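Heat shock protein STI1 (Saccharomyces cerevisiae, PDB 3UPV) binds Hsp70 and Hsp90 as a co-chaperone adaptor, and is represented here by its TPR2B domain holding a C-terminal Hsp70 peptide. Local coordinates at residues S18-A23 with L48-S53; E36-Y41 with P69-A74; T80-V85 with A89-T94. All coordinates share one frame; numbering follows the deposited sequence.

Contact 1: residues S18-A23 with L48-S53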
loop_
_atom_site.group_PDB
_atom_site.type_symbol
_atom_site.label_atom_id
_atom_site.label_comp_id
_atom_site.label_asym_id
_atom_site.label_seq_id
_atom_site.Cartn_x
_atom_site.Cartn_y
_atom_site.Cartn_z
ATOM N N SER A 18 -11.357 3.325 11.424
ATOM C CA SER A 18 -11.066 1.893 11.507
ATOM C C SER A 18 -12.235 1.057 11.034
ATOM O O SER A 18 -12.366 -0.115 11.403
ATOM C CB SER A 18 -10.594 1.496 12.946
ATOM O OG SER A 18 -9.604 2.427 13.404
ATOM N N ASP A 19 -13.088 1.623 10.182
ATOM C CA ASP A 19 -14.137 0.800 9.540
ATOM C C ASP A 19 -13.581 0.196 8.254
ATOM O O ASP A 19 -13.790 0.732 7.127
ATOM C CB ASP A 19 -15.339 1.683 9.265
ATOM C CG ASP A 19 -16.527 0.946 8.656
ATOM O OD1 ASP A 19 -17.591 1.595 8.642
ATOM O OD2 ASP A 19 -16.484 -0.243 8.215
ATOM N N TRP A 20 -12.834 -0.894 8.396
ATOM C CA TRP A 20 -12.126 -1.439 7.235
ATOM C C TRP A 20 -13.046 -1.901 6.117
ATOM O O TRP A 20 -12.724 -1.685 4.915
ATOM C CB TRP A 20 -11.214 -2.575 7.647
ATOM C CG TRP A 20 -10.481 -2.305 8.913
ATOM C CD1 TRP A 20 -10.467 -3.095 10.043
ATOM C CD2 TRP A 20 -9.650 -1.167 9.209
ATOM N NE1 TRP A 20 -9.683 -2.526 11.005
ATOM C CE2 TRP A 20 -9.178 -1.335 10.545
ATOM C CE3 TRP A 20 -9.251 -0.028 8.483
ATOM C CZ2 TRP A 20 -8.284 -0.410 11.156
ATOM C CZ3 TRP A 20 -8.400 0.903 9.092
ATOM C CH2 TRP A 20 -7.935 0.724 10.439
ATOM N N PRO A 21 -14.156 -2.583 6.443
ATOM C CA PRO A 21 -14.944 -3.125 5.344
ATOM C C PRO A 21 -15.588 -2.022 4.517
ATOM O O PRO A 21 -15.685 -2.172 3.265
ATOM C CB PRO A 21 -16.030 -3.940 6.063
ATOM C CG PRO A 21 -15.320 -4.395 7.283
ATOM C CD PRO A 21 -14.620 -3.132 7.722
ATOM N N ASN A 22 -15.965 -0.925 5.165
ATOM C CA ASN A 22 -16.509 0.195 4.407
ATOM C C ASN A 22 -15.442 0.957 3.599
ATOM O O ASN A 22 -15.746 1.382 2.481
ATOM C CB ASN A 22 -17.371 1.140 5.302
ATOM C CG ASN A 22 -18.782 0.622 5.480
ATOM O OD1 ASN A 22 -19.389 0.093 4.522
ATOM N ND2 ASN A 22 -19.323 0.742 6.706
ATOM N N ALA A 23 -14.215 1.103 4.140
ATOM C CA ALA A 23 -13.071 1.549 3.330
ATOM C C ALA A 23 -12.859 0.679 2.101
ATOM O O ALA A 23 -12.649 1.215 1.025
ATOM C CB ALA A 23 -11.787 1.585 4.153
ATOM N N LEU A 48 -7.680 -3.885 3.169
ATOM C CA LEU A 48 -7.648 -5.342 3.134
ATOM C C LEU A 48 -6.550 -5.864 4.118
ATOM O O LEU A 48 -6.726 -6.855 4.765
ATOM C CB LEU A 48 -7.327 -5.813 1.736
ATOM C CG LEU A 48 -8.439 -5.625 0.691
ATOM C CD1 LEU A 48 -7.822 -5.712 -0.703
ATOM C CD2 LEU A 48 -9.487 -6.741 0.819
ATOM N N ALA A 49 -5.423 -5.186 4.204
ATOM C CA ALA A 49 -4.333 -5.626 5.088
ATOM C C ALA A 49 -4.824 -5.537 6.556
ATOM O O ALA A 49 -4.572 -6.435 7.365
ATOM C CB ALA A 49 -3.097 -4.700 4.870
ATOM N N LYS A 50 -5.619 -4.508 6.875
ATOM C CA LYS A 50 -6.100 -4.374 8.253
ATOM C C LYS A 50 -7.040 -5.508 8.556
ATOM O O LYS A 50 -7.221 -5.906 9.732
ATOM C CB LYS A 50 -6.840 -3.049 8.501
ATOM C CG LYS A 50 -5.904 -1.827 8.558
ATOM C CD LYS A 50 -5.181 -1.823 9.938
ATOM C CE LYS A 50 -4.389 -0.537 10.114
ATOM N NZ LYS A 50 -3.682 -0.379 11.436
ATOM N N LEU A 51 -7.714 -5.960 7.507
ATOM C CA LEU A 51 -8.628 -7.166 7.562
ATOM C C LEU A 51 -7.912 -8.527 7.501
ATOM O O LEU A 51 -8.574 -9.572 7.670
ATOM C CB LEU A 51 -9.664 -7.048 6.442
ATOM C CG LEU A 51 -10.673 -5.935 6.704
ATOM C CD1 LEU A 51 -11.521 -5.879 5.422
ATOM C CD2 LEU A 51 -11.577 -6.145 7.912
ATOM N N MET A 52 -6.572 -8.500 7.377
ATOM C CA MET A 52 -5.705 -9.686 7.274
ATOM C C MET A 52 -5.999 -10.433 5.983
ATOM O O MET A 52 -5.873 -11.662 5.927
ATOM C CB MET A 52 -5.780 -10.648 8.516
ATOM C CG MET A 52 -5.865 -9.886 9.888
ATOM S SD MET A 52 -4.323 -8.981 10.163
ATOM C CE MET A 52 -3.231 -10.186 10.916
ATOM N N SER A 53 -6.421 -9.702 4.951
ATOM C CA SER A 53 -6.670 -10.339 3.625
ATOM C C SER A 53 -5.434 -10.126 2.767
ATOM O O SER A 53 -5.419 -9.249 1.812
ATOM C CB SER A 53 -7.917 -9.674 3.024
ATOM O OG SER A 53 -9.077 -10.155 3.702
#
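Trp20 lays one face of its indole against the aliphatic stem of Lys50. The fit is closest over the five-membered ring, where Lys50 CB sits 3.5 Å from the Trp20 ring centroid and 13° off the ring normal, a CH-pi contact. From there the lysine runs over the six-membered ring, with Lys50 CG 3.7 Å from Trp20 CZ3 and Lys50 CD 3.6 Å from Trp20 CZ2. A bend at chi2 (-76°) turns the Lys50 stem along the indole, while NZ goes on to a salt bridge with an acidic side chain of the bound peptide. Trp20 is thus a second-shell residue beneath a peptide-binding lysine. With Trp20 CG beside its backbone N (chi1 -42°), the indole comes to lie between Lys50 and the carbonyl oxygen Ser18 O, which sits over the opposite face toward the rim; Phe15 meets it edge-to-face.

The contact joins two consecutive tetratricopeptide repeats: Trp20 opens helix 20-33 in TPR 7, and Lys50 ends helix 38-50 in TPR 8. Beyond that end, Met52 has positive phi in a Schellman motif, with Ser53 N bonded back to Leu48 O.

Leu51 reaches the tryptophan from another direction. Its CG packs 3.5 Å from Trp20 CB, and its CD2 comes to the indole edge near the ring plane. That same methyl, Leu51 CD2, is 4.2 Å from Pro21 CG.

Asp19 caps the start of helix 20-33. Asp19 OD2 accepts from Asn22 N at 3.2 Å, from above the carboxylate plane, and Asn22 ND2 gives a shorter bond of 2.7 Å to Asp19 OD1 on its syn side.

Contact 2: residues E36-Y41 with P69-A74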
loop_
_atom_site.group_PDB
_atom_site.type_symbol
_atom_site.label_atom_id
_atom_site.label_comp_id
_atom_site.label_asym_id
_atom_site.label_seq_id
_atom_site.Cartn_x
_atom_site.Cartn_y
_atom_site.Cartn_z
ATOM N N GLU A 36 -7.163 3.971 -13.477
ATOM C CA GLU A 36 -5.755 4.230 -13.687
ATOM C C GLU A 36 -5.065 4.927 -12.531
ATOM O O GLU A 36 -3.833 5.164 -12.553
ATOM C CB GLU A 36 -5.612 5.086 -14.951
ATOM C CG GLU A 36 -6.011 4.291 -16.244
ATOM C CD GLU A 36 -5.206 3.005 -16.359
ATOM O OE1 GLU A 36 -5.788 1.909 -16.252
ATOM O OE2 GLU A 36 -3.972 3.056 -16.549
ATOM N N ASP A 37 -5.852 5.242 -11.502
ATOM C CA ASP A 37 -5.378 5.965 -10.357
ATOM C C ASP A 37 -4.811 4.930 -9.424
ATOM O O ASP A 37 -5.569 4.179 -8.765
ATOM C CB ASP A 37 -6.521 6.789 -9.748
ATOM C CG ASP A 37 -6.070 7.690 -8.596
ATOM O OD1 ASP A 37 -6.827 8.633 -8.267
ATOM O OD2 ASP A 37 -4.967 7.481 -8.029
ATOM N N ALA A 38 -3.479 4.854 -9.350
ATOM C CA ALA A 38 -2.798 3.922 -8.403
ATOM C C ALA A 38 -3.262 4.043 -6.928
ATOM O O ALA A 38 -3.173 3.084 -6.181
ATOM C CB ALA A 38 -1.255 4.119 -8.451
ATOM N N ARG A 39 -3.688 5.224 -6.494
ATOM C CA ARG A 39 -4.026 5.420 -5.086
ATOM C C ARG A 39 -5.168 4.501 -4.686
ATOM O O ARG A 39 -5.223 4.061 -3.528
ATOM C CB ARG A 39 -4.433 6.859 -4.779
ATOM C CG ARG A 39 -3.315 7.857 -5.041
ATOM C CD ARG A 39 -3.766 9.296 -4.828
ATOM N NE ARG A 39 -4.837 9.612 -5.781
ATOM C CZ ARG A 39 -5.562 10.728 -5.757
ATOM N NH1 ARG A 39 -5.315 11.678 -4.831
ATOM N NH2 ARG A 39 -6.501 10.924 -6.690
ATOM N N GLY A 40 -6.115 4.263 -5.584
ATOM C CA GLY A 40 -7.270 3.426 -5.202
ATOM C C GLY A 40 -6.850 2.008 -4.816
ATOM O O GLY A 40 -7.385 1.408 -3.844
ATOM N N TYR A 41 -5.939 1.439 -5.611
ATOM C CA TYR A 41 -5.413 0.088 -5.346
ATOM C C TYR A 41 -4.629 0.071 -4.055
ATOM O O TYR A 41 -4.893 -0.795 -3.201
ATOM C CB TYR A 41 -4.548 -0.353 -6.531
ATOM C CG TYR A 41 -5.332 -0.397 -7.797
ATOM C CD1 TYR A 41 -5.227 0.659 -8.711
ATOM C CD2 TYR A 41 -6.237 -1.426 -8.050
ATOM C CE1 TYR A 41 -5.955 0.703 -9.855
ATOM C CE2 TYR A 41 -6.958 -1.440 -9.301
ATOM C CZ TYR A 41 -6.838 -0.334 -10.171
ATOM O OH TYR A 41 -7.517 -0.178 -11.368
ATOM N N PRO A 69 4.628 3.723 -11.178
ATOM C CA PRO A 69 5.854 3.175 -10.618
ATOM C C PRO A 69 6.573 4.097 -9.621
ATOM O O PRO A 69 7.457 3.651 -8.936
ATOM C CB PRO A 69 6.709 2.947 -11.860
ATOM C CG PRO A 69 6.120 3.783 -12.921
ATOM C CD PRO A 69 4.662 3.753 -12.646
ATOM N N ASN A 70 6.212 5.379 -9.559
ATOM C CA ASN A 70 6.825 6.276 -8.582
ATOM C C ASN A 70 6.085 6.374 -7.253
ATOM O O ASN A 70 6.474 7.132 -6.352
ATOM C CB ASN A 70 7.074 7.604 -9.240
ATOM C CG ASN A 70 7.914 7.417 -10.480
ATOM O OD1 ASN A 70 8.924 6.699 -10.422
ATOM N ND2 ASN A 70 7.478 7.969 -11.610
ATOM N N PHE A 71 5.039 5.566 -7.140
ATOM C CA PHE A 71 4.237 5.526 -5.935
ATOM C C PHE A 71 4.953 4.654 -4.876
ATOM O O PHE A 71 4.682 3.433 -4.734
ATOM C CB PHE A 71 2.875 4.953 -6.339
ATOM C CG PHE A 71 1.804 5.078 -5.315
ATOM C CD1 PHE A 71 1.894 5.983 -4.236
ATOM C CD2 PHE A 71 0.681 4.290 -5.442
ATOM C CE1 PHE A 71 0.854 6.038 -3.295
ATOM C CE2 PHE A 71 -0.360 4.368 -4.531
ATOM C CZ PHE A 71 -0.270 5.238 -3.456
ATOM N N VAL A 72 5.850 5.299 -4.117
ATOM C CA VAL A 72 6.693 4.591 -3.154
ATOM C C VAL A 72 5.848 3.790 -2.110
ATOM O O VAL A 72 6.237 2.709 -1.640
ATOM C CB VAL A 72 7.583 5.663 -2.401
ATOM C CG1 VAL A 72 8.373 5.041 -1.260
ATOM C CG2 VAL A 72 8.476 6.487 -3.357
ATOM N N ARG A 73 4.711 4.369 -1.701
ATOM C CA ARG A 73 3.881 3.771 -0.632
ATOM C C ARG A 73 3.444 2.384 -1.004
ATOM O O ARG A 73 3.352 1.503 -0.160
ATOM C CB ARG A 73 2.654 4.617 -0.375
ATOM C CG ARG A 73 1.857 4.057 0.812
ATOM C CD ARG A 73 1.879 5.141 1.917
ATOM N NE ARG A 73 0.935 6.209 1.667
ATOM C CZ ARG A 73 0.904 7.397 2.307
ATOM N NH1 ARG A 73 1.805 7.710 3.223
ATOM N NH2 ARG A 73 -0.039 8.291 2.016
ATOM N N ALA A 74 3.155 2.181 -2.288
ATOM C CA ALA A 74 2.696 0.855 -2.757
ATOM C C ALA A 74 3.778 -0.201 -2.517
ATOM O O ALA A 74 3.489 -1.327 -2.149
ATOM C CB ALA A 74 2.339 0.930 -4.162
#
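The Phe71 ring is set against Ala38, with Phe71 CD2 3.6 Å from the methyl Ala38 CB. Having CG anti to the backbone N (chi1 -168°) brings the ring to the start of helix 38-50. Near the ring plane, Phe71 CE2 also approaches the backbone oxygen Ala38 O at 3.5 Å, an edge contact. Arg39 adds its backbone, Arg39 CA lying 3.9 Å from Phe71 CE2. With an alanine here instead of Phe71, the methyl of Ala38 is likely to lose its ring partner, leaving a gap at the start of helix 38-50.

Polar bonds hold the first segment in shape. Arg39 grips Asp37 side-on, NH2 to OD1 at 2.8 Å and NE to OD2 at 3.1 Å, each oxygen accepting through its syn lone pair and lying within about 6° of the Arg39 guanidinium plane. Asp37 OD2 also accepts the capping bond from Arg39 N, arriving from above the carboxylate plane.

Arg73 NE forms a salt bridge with an acidic side chain of the bound peptide, and Arg39 and Phe71 each pack on an acidic side chain of the peptide. This is consistent with a site in which Arg73 meets the ligand's acid by charge, while Phe71 and Arg39 flank it by packing.

Contact 3: residues T80-V85 with A89-T94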
loop_
_atom_site.group_PDB
_atom_site.type_symbol
_atom_site.label_atom_id
_atom_site.label_comp_id
_atom_site.label_asym_id
_atom_site.label_seq_id
_atom_site.Cartn_x
_atom_site.Cartn_y
_atom_site.Cartn_z
ATOM N N THR A 80 5.332 -4.926 3.463
ATOM C CA THR A 80 4.734 -5.165 4.803
ATOM C C THR A 80 3.788 -6.401 4.715
ATOM O O THR A 80 3.816 -7.256 5.587
ATOM C CB THR A 80 4.010 -3.950 5.418
ATOM O OG1 THR A 80 2.851 -3.623 4.661
ATOM C CG2 THR A 80 4.895 -2.734 5.471
ATOM N N ALA A 81 2.967 -6.485 3.661
ATOM C CA ALA A 81 2.095 -7.635 3.458
ATOM C C ALA A 81 2.894 -8.880 3.191
ATOM O O ALA A 81 2.550 -9.993 3.685
ATOM C CB ALA A 81 1.062 -7.384 2.353
ATOM N N GLN A 82 3.977 -8.743 2.455
ATOM C CA GLN A 82 4.822 -9.944 2.188
ATOM C C GLN A 82 5.454 -10.477 3.506
ATOM O O GLN A 82 5.479 -11.699 3.772
ATOM C CB GLN A 82 5.900 -9.676 1.131
ATOM C CG GLN A 82 5.269 -9.561 -0.279
ATOM C CD GLN A 82 6.260 -9.148 -1.369
ATOM O OE1 GLN A 82 6.328 -9.767 -2.420
ATOM N NE2 GLN A 82 7.088 -8.198 -1.084
ATOM N N ILE A 83 5.864 -9.578 4.396
ATOM C CA ILE A 83 6.346 -10.032 5.654
ATOM C C ILE A 83 5.218 -10.771 6.413
ATOM O O ILE A 83 5.460 -11.793 7.056
ATOM C CB ILE A 83 6.854 -8.840 6.444
ATOM C CG1 ILE A 83 8.192 -8.390 5.816
ATOM C CG2 ILE A 83 7.091 -9.098 7.962
ATOM C CD1 ILE A 83 8.662 -7.098 6.308
ATOM N N ALA A 84 3.984 -10.269 6.297
ATOM C CA ALA A 84 2.912 -10.875 7.045
ATOM C C ALA A 84 2.659 -12.293 6.642
ATOM O O ALA A 84 2.244 -13.101 7.495
ATOM C CB ALA A 84 1.642 -10.040 6.956
ATOM N N VAL A 85 2.876 -12.576 5.365
ATOM C CA VAL A 85 2.694 -13.930 4.814
ATOM C C VAL A 85 4.002 -14.723 4.686
ATOM O O VAL A 85 4.052 -15.800 4.078
ATOM C CB VAL A 85 1.916 -13.930 3.457
ATOM C CG1 VAL A 85 0.478 -13.467 3.637
ATOM C CG2 VAL A 85 2.650 -13.116 2.419
ATOM N N ALA A 89 12.051 -13.405 1.510
ATOM C CA ALA A 89 13.003 -13.139 0.412
ATOM C C ALA A 89 12.388 -12.122 -0.529
ATOM O O ALA A 89 13.059 -11.217 -1.020
ATOM C CB ALA A 89 13.351 -14.402 -0.320
ATOM N N SER A 90 11.106 -12.295 -0.816
ATOM C CA SER A 90 10.456 -11.385 -1.747
ATOM C C SER A 90 10.355 -10.022 -1.151
ATOM O O SER A 90 10.508 -9.027 -1.865
ATOM C CB SER A 90 9.085 -11.894 -2.200
ATOM O OG SER A 90 9.275 -13.103 -2.950
ATOM N N ALA A 91 10.081 -9.970 0.152
ATOM C CA ALA A 91 9.986 -8.677 0.826
ATOM C C ALA A 91 11.261 -7.899 0.774
ATOM O O ALA A 91 11.259 -6.689 0.557
ATOM C CB ALA A 91 9.487 -8.800 2.280
ATOM N N LEU A 92 12.370 -8.593 0.955
ATOM C CA LEU A 92 13.663 -7.898 0.947
ATOM C C LEU A 92 13.887 -7.270 -0.454
ATOM O O LEU A 92 14.375 -6.125 -0.579
ATOM C CB LEU A 92 14.732 -8.968 1.284
ATOM C CG LEU A 92 14.792 -9.358 2.790
ATOM C CD1 LEU A 92 15.617 -10.631 2.983
ATOM C CD2 LEU A 92 15.274 -8.234 3.750
ATOM N N GLU A 93 13.499 -7.985 -1.507
ATOM C CA GLU A 93 13.610 -7.474 -2.893
ATOM C C GLU A 93 12.687 -6.260 -3.101
ATOM O O GLU A 93 13.091 -5.232 -3.669
ATOM C CB GLU A 93 13.290 -8.596 -3.930
ATOM C CG GLU A 93 14.514 -9.487 -4.286
ATOM C CD GLU A 93 14.152 -10.754 -5.096
ATOM O OE1 GLU A 93 15.052 -11.558 -5.374
ATOM O OE2 GLU A 93 12.977 -10.982 -5.437
ATOM N N THR A 94 11.481 -6.351 -2.544
ATOM C CA THR A 94 10.555 -5.284 -2.685
ATOM C C THR A 94 11.095 -4.053 -1.921
ATOM O O THR A 94 10.932 -2.907 -2.380
ATOM C CB THR A 94 9.210 -5.677 -2.101
ATOM O OG1 THR A 94 8.734 -6.848 -2.776
ATOM C CG2 THR A 94 8.167 -4.527 -2.266
#
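Gln82 NE2 donates to Thr94 OG1 at 2.7 Å with an N-H...O angle of 155°, the one hydrogen bond that crosses between these two segments. The hydroxyl oxygen lies 9° out of the Gln82 amide plane, so the donor meets it nearly within that plane. The glutamine reaches this position because its chain is extended beyond CG, while Thr94 keeps OG1 beside its own backbone N, anti to the carbonyl carbon. With the nitrogen tied to Thr94, the other end of the amide rests against Ser90: Gln82 OE1 is 3.5 Å from Ser90 CB. Gln82 NE2 also lies 3.5 Å from Ala91 CA, so the amide lies over the helix surface between Ser90 and Thr94.

Ala91 supplies the apolar half of the contact. Its small methyl receives two neighbours, Gln82 CB at 3.9 Å from Ala91 CB and Ile83 CG1 at 3.8 Å from the same atom. Ile83 also touches Ala121 of helix 111-124, which continues the packing beyond this pair.

The backbones come closest at Gln82 and Ala91, whose CA atoms are 5.5 Å apart; the methyl of Ala91 leaves room for this approach. The short helical segments have axes 8.4 Å apart at closest approach and run at 169°, hence almost antiparallel. Both lie in TPR 9, and this tightly turned antiparallel helix pair is the helical hairpin of a tetratricopeptide repeat.

Overall arrangement
The three contacts are spaced along the repeat array, with centres 18 Å apart for contacts 1 and 2, 19 Å for contacts 1 and 3, and 18 Å for contacts 2 and 3. None touches another; nearest atoms stay about 6 Å apart in each pair. Helix 38-50 links contact 1 at its C-terminal end to contact 2 at its start, on opposite sides of the chain's centre; helix 72-84 carries contact 2 at its start and contact 3 toward its C-terminal end. Contacts 1 and 2 touch the bound Hsp70 peptide through Lys50 and through Arg39 and Phe71, with Arg73 beside them; in contact 3, the touching residues leave the peptide to Thr80 of segment 80-85.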